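GDP-mannose-dependent alpha-(1-6)-phosphatidylinositol monomannoside mannosyltransferase (Corynebacterium glutamicum, PDB 3OKP) is a GT-B glycosyltransferase built from two Rossmann-like domains, with guanosine-5'-diphosphate-alpha-d-mannose bound in the model. Local coordinates at residues Lys6-Thr11 against Ser36-Ala41. Residues are numbered along the deposited sequence; the frame is centred on the assembly and turned at random.
Sequences KTLVVT and SIVVFA
T7, V9 and T11 pair with the backbone of S36-A41 as two parallel strands run side by side, their axes 20° apart. Five hydrogen bonds form the ladder. T7 N donates to S36 O, and V38 N returns a bond to T7 O. V9 N then donates to V38 O, and F40 N reaches V9 O at 2.7 Å with an almost straight N-H...O angle of 175°. T11 N to F40 O ends the series and is longer, at 3.1 Å.

At the start of the pair, water 1 accepts from T7 OG1 at 2.7 Å and donates to S36 O at 3.0 Å. S36 O thus takes a water bond as well as the amide bond. T7 OG1 is also hydrogen-bonded to N89 ND2.

L8, V10, V38 and F40 share one face. The first torsion of L8 turns CG away from the backbone N (chi1 178°), and the second leaves CD1 on the side of the partner strand. There L8 CD1 lies 4.0 Å from V38 CG1. The same L8 CD1 is 3.9 Å from F40 CB. One methyl thus touches two residues of the partner strand. K6 is extended, and its CE meets V38 CG2 at 4.0 Å; beyond it, NZ is hydrogen-bonded to R85 O. On the other face, V9 CB sits 4.2 Å from V39 CG2, and T11 CG2 meets A41 CB.

The two strands and helix 20-29 form a beta-alpha-beta unit, as expected of a Rossmann-like fold. Strand 59-63 flanks 37-42, and strand 89-92 flanks 7-11. Helix 72-84 packs on L8, V10 and F40 through M78, I81 and I82.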
ATOM      1  N   LYS A   6     -11.020  16.791  17.544  1.00 15.14           N
ATOM      2  CA  LYS A   6     -11.819  15.597  17.289  1.00 14.60           C
ATOM      3  C   LYS A   6     -12.071  15.434  15.791  1.00 13.64           C
ATOM      4  O   LYS A   6     -12.360  16.409  15.093  1.00 13.48           O
ATOM      5  CB  LYS A   6     -13.145  15.700  18.041  1.00 15.21           C
ATOM      6  CG  LYS A   6     -13.821  14.376  18.353  1.00 16.22           C
ATOM      7  CD  LYS A   6     -14.798  14.565  19.506  1.00 18.80           C
ATOM      8  CE  LYS A   6     -15.656  13.333  19.741  1.00 19.41           C
ATOM      9  NZ  LYS A   6     -16.700  13.605  20.777  1.00 20.11           N
ATOM     10  N   THR A   7     -11.964  14.195  15.312  1.00 12.70           N
ATOM     11  CA  THR A   7     -12.067  13.901  13.884  1.00 11.86           C
ATOM     12  C   THR A   7     -13.223  12.956  13.563  1.00 11.50           C
ATOM     13  O   THR A   7     -13.380  11.908  14.198  1.00 11.34           O
ATOM     14  CB  THR A   7     -10.750  13.292  13.337  1.00 11.57           C
ATOM     15  OG1 THR A   7      -9.652  14.153  13.657  1.00 11.91           O
ATOM     16  CG2 THR A   7     -10.818  13.103  11.819  1.00 10.84           C
ATOM     17  N   LEU A   8     -14.027  13.346  12.576  1.00 11.07           N
ATOM     18  CA  LEU A   8     -15.020  12.457  11.989  1.00 10.80           C
ATOM     19  C   LEU A   8     -14.484  11.919  10.667  1.00 10.43           C
ATOM     20  O   LEU A   8     -14.171  12.690   9.755  1.00 10.59           O
ATOM     21  CB  LEU A   8     -16.358  13.177  11.775  1.00 10.98           C
ATOM     22  CG  LEU A   8     -17.503  12.395  11.113  1.00 10.99           C
ATOM     23  CD1 LEU A   8     -17.995  11.257  12.006  1.00 11.04           C
ATOM     24  CD2 LEU A   8     -18.646  13.327  10.750  1.00 11.24           C
ATOM     25  N   VAL A   9     -14.365  10.597  10.582  1.00 10.05           N
ATOM     26  CA  VAL A   9     -13.936   9.928   9.356  1.00  9.85           C
ATOM     27  C   VAL A   9     -15.172   9.520   8.554  1.00  9.79           C
ATOM     28  O   VAL A   9     -16.002   8.740   9.032  1.00 10.09           O
ATOM     29  CB  VAL A   9     -13.050   8.686   9.654  1.00  9.67           C
ATOM     30  CG1 VAL A   9     -12.563   8.041   8.359  1.00  9.70           C
ATOM     31  CG2 VAL A   9     -11.865   9.062  10.543  1.00  9.83           C
ATOM     32  N   VAL A  10     -15.290  10.066   7.346  1.00  9.62           N
ATOM     33  CA  VAL A  10     -16.443   9.827   6.476  1.00  9.58           C
ATOM     34  C   VAL A  10     -16.003   8.929   5.326  1.00  9.56           C
ATOM     35  O   VAL A  10     -15.129   9.303   4.543  1.00  9.24           O
ATOM     36  CB  VAL A  10     -17.027  11.159   5.928  1.00  9.70           C
ATOM     37  CG1 VAL A  10     -18.191  10.898   4.968  1.00  9.75           C
ATOM     38  CG2 VAL A  10     -17.467  12.064   7.073  1.00  9.37           C
ATOM     39  N   THR A  11     -16.606   7.747   5.227  1.00  9.76           N
ATOM     40  CA  THR A  11     -16.091   6.725   4.314  1.00  9.94           C
ATOM     41  C   THR A  11     -17.106   5.662   3.886  1.00 10.37           C
ATOM     42  O   THR A  11     -17.934   5.211   4.680  1.00 10.34           O
ATOM     43  CB  THR A  11     -14.813   6.040   4.906  1.00  9.86           C
ATOM     44  OG1 THR A  11     -14.278   5.102   3.968  1.00 10.09           O
ATOM     45  CG2 THR A  11     -15.107   5.338   6.239  1.00  9.79           C
ATOM     46  N   SER A  36     -10.686  10.611  20.353  1.00 14.49           N
ATOM     47  CA  SER A  36     -10.672  11.738  19.412  1.00 14.38           C
ATOM     48  C   SER A  36     -11.125  11.348  17.999  1.00 13.72           C
ATOM     49  O   SER A  36     -11.040  12.152  17.068  1.00 13.53           O
ATOM     50  CB  SER A  36      -9.279  12.384  19.367  1.00 14.55           C
ATOM     51  OG  SER A  36      -8.384  11.641  18.549  1.00 14.73           O
ATOM     52  N   ILE A  37     -11.615  10.117  17.851  1.00 13.37           N
ATOM     53  CA  ILE A  37     -12.020   9.585  16.552  1.00 12.82           C
ATOM     54  C   ILE A  37     -13.467   9.099  16.568  1.00 12.58           C
ATOM     55  O   ILE A  37     -13.875   8.370  17.478  1.00 12.81           O
ATOM     56  CB  ILE A  37     -11.109   8.400  16.105  1.00 12.94           C
ATOM     57  CG1 ILE A  37      -9.658   8.858  15.886  1.00 13.33           C
ATOM     58  CG2 ILE A  37     -11.686   7.701  14.860  1.00 12.72           C
ATOM     59  CD1 ILE A  37      -9.404   9.637  14.584  1.00 14.26           C
ATOM     60  N   VAL A  38     -14.231   9.519  15.559  1.00 11.69           N
ATOM     61  CA  VAL A  38     -15.553   8.960  15.276  1.00 11.23           C
ATOM     62  C   VAL A  38     -15.599   8.595  13.789  1.00 10.46           C
ATOM     63  O   VAL A  38     -15.102   9.346  12.951  1.00 10.10           O
ATOM     64  CB  VAL A  38     -16.708   9.951  15.611  1.00 11.47           C
ATOM     65  CG1 VAL A  38     -18.068   9.274  15.439  1.00 11.49           C
ATOM     66  CG2 VAL A  38     -16.574  10.500  17.034  1.00 12.12           C
ATOM     67  N   VAL A  39     -16.177   7.440  13.471  1.00 10.18           N
ATOM     68  CA  VAL A  39     -16.316   7.006  12.077  1.00  9.81           C
ATOM     69  C   VAL A  39     -17.781   7.032  11.644  1.00  9.86           C
ATOM     70  O   VAL A  39     -18.666   6.606  12.390  1.00 10.06           O
ATOM     71  CB  VAL A  39     -15.709   5.594  11.836  1.00  9.91           C
ATOM     72  CG1 VAL A  39     -15.885   5.156  10.377  1.00  9.51           C
ATOM     73  CG2 VAL A  39     -14.230   5.571  12.215  1.00  9.74           C
ATOM     74  N   PHE A  40     -18.013   7.557  10.443  1.00  9.59           N
ATOM     75  CA  PHE A  40     -19.311   7.519   9.773  1.00  9.77           C
ATOM     76  C   PHE A  40     -19.135   6.689   8.496  1.00  9.94           C
ATOM     77  O   PHE A  40     -18.521   7.142   7.524  1.00  9.42           O
ATOM     78  CB  PHE A  40     -19.788   8.951   9.473  1.00  9.72           C
ATOM     79  CG  PHE A  40     -21.141   9.039   8.803  1.00  9.99           C
ATOM     80  CD1 PHE A  40     -22.230   8.305   9.277  1.00 10.30           C
ATOM     81  CD2 PHE A  40     -21.331   9.892   7.713  1.00  9.94           C
ATOM     82  CE1 PHE A  40     -23.480   8.398   8.661  1.00 10.41           C
ATOM     83  CE2 PHE A  40     -22.575   9.996   7.091  1.00  9.55           C
ATOM     84  CZ  PHE A  40     -23.652   9.247   7.563  1.00 10.06           C
ATOM     85  N   ALA A  41     -19.653   5.462   8.520  1.00 10.38           N
ATOM     86  CA  ALA A  41     -19.398   4.493   7.451  1.00 10.75           C
ATOM     87  C   ALA A  41     -20.663   3.808   6.934  1.00 11.41           C
ATOM     88  O   ALA A  41     -21.622   3.612   7.677  1.00 11.56           O
ATOM     89  CB  ALA A  41     -18.381   3.451   7.917  1.00 10.52           C
TER
HETATM   90  O   HOH W   1      -8.618  13.517  16.038  1.00  8.92           O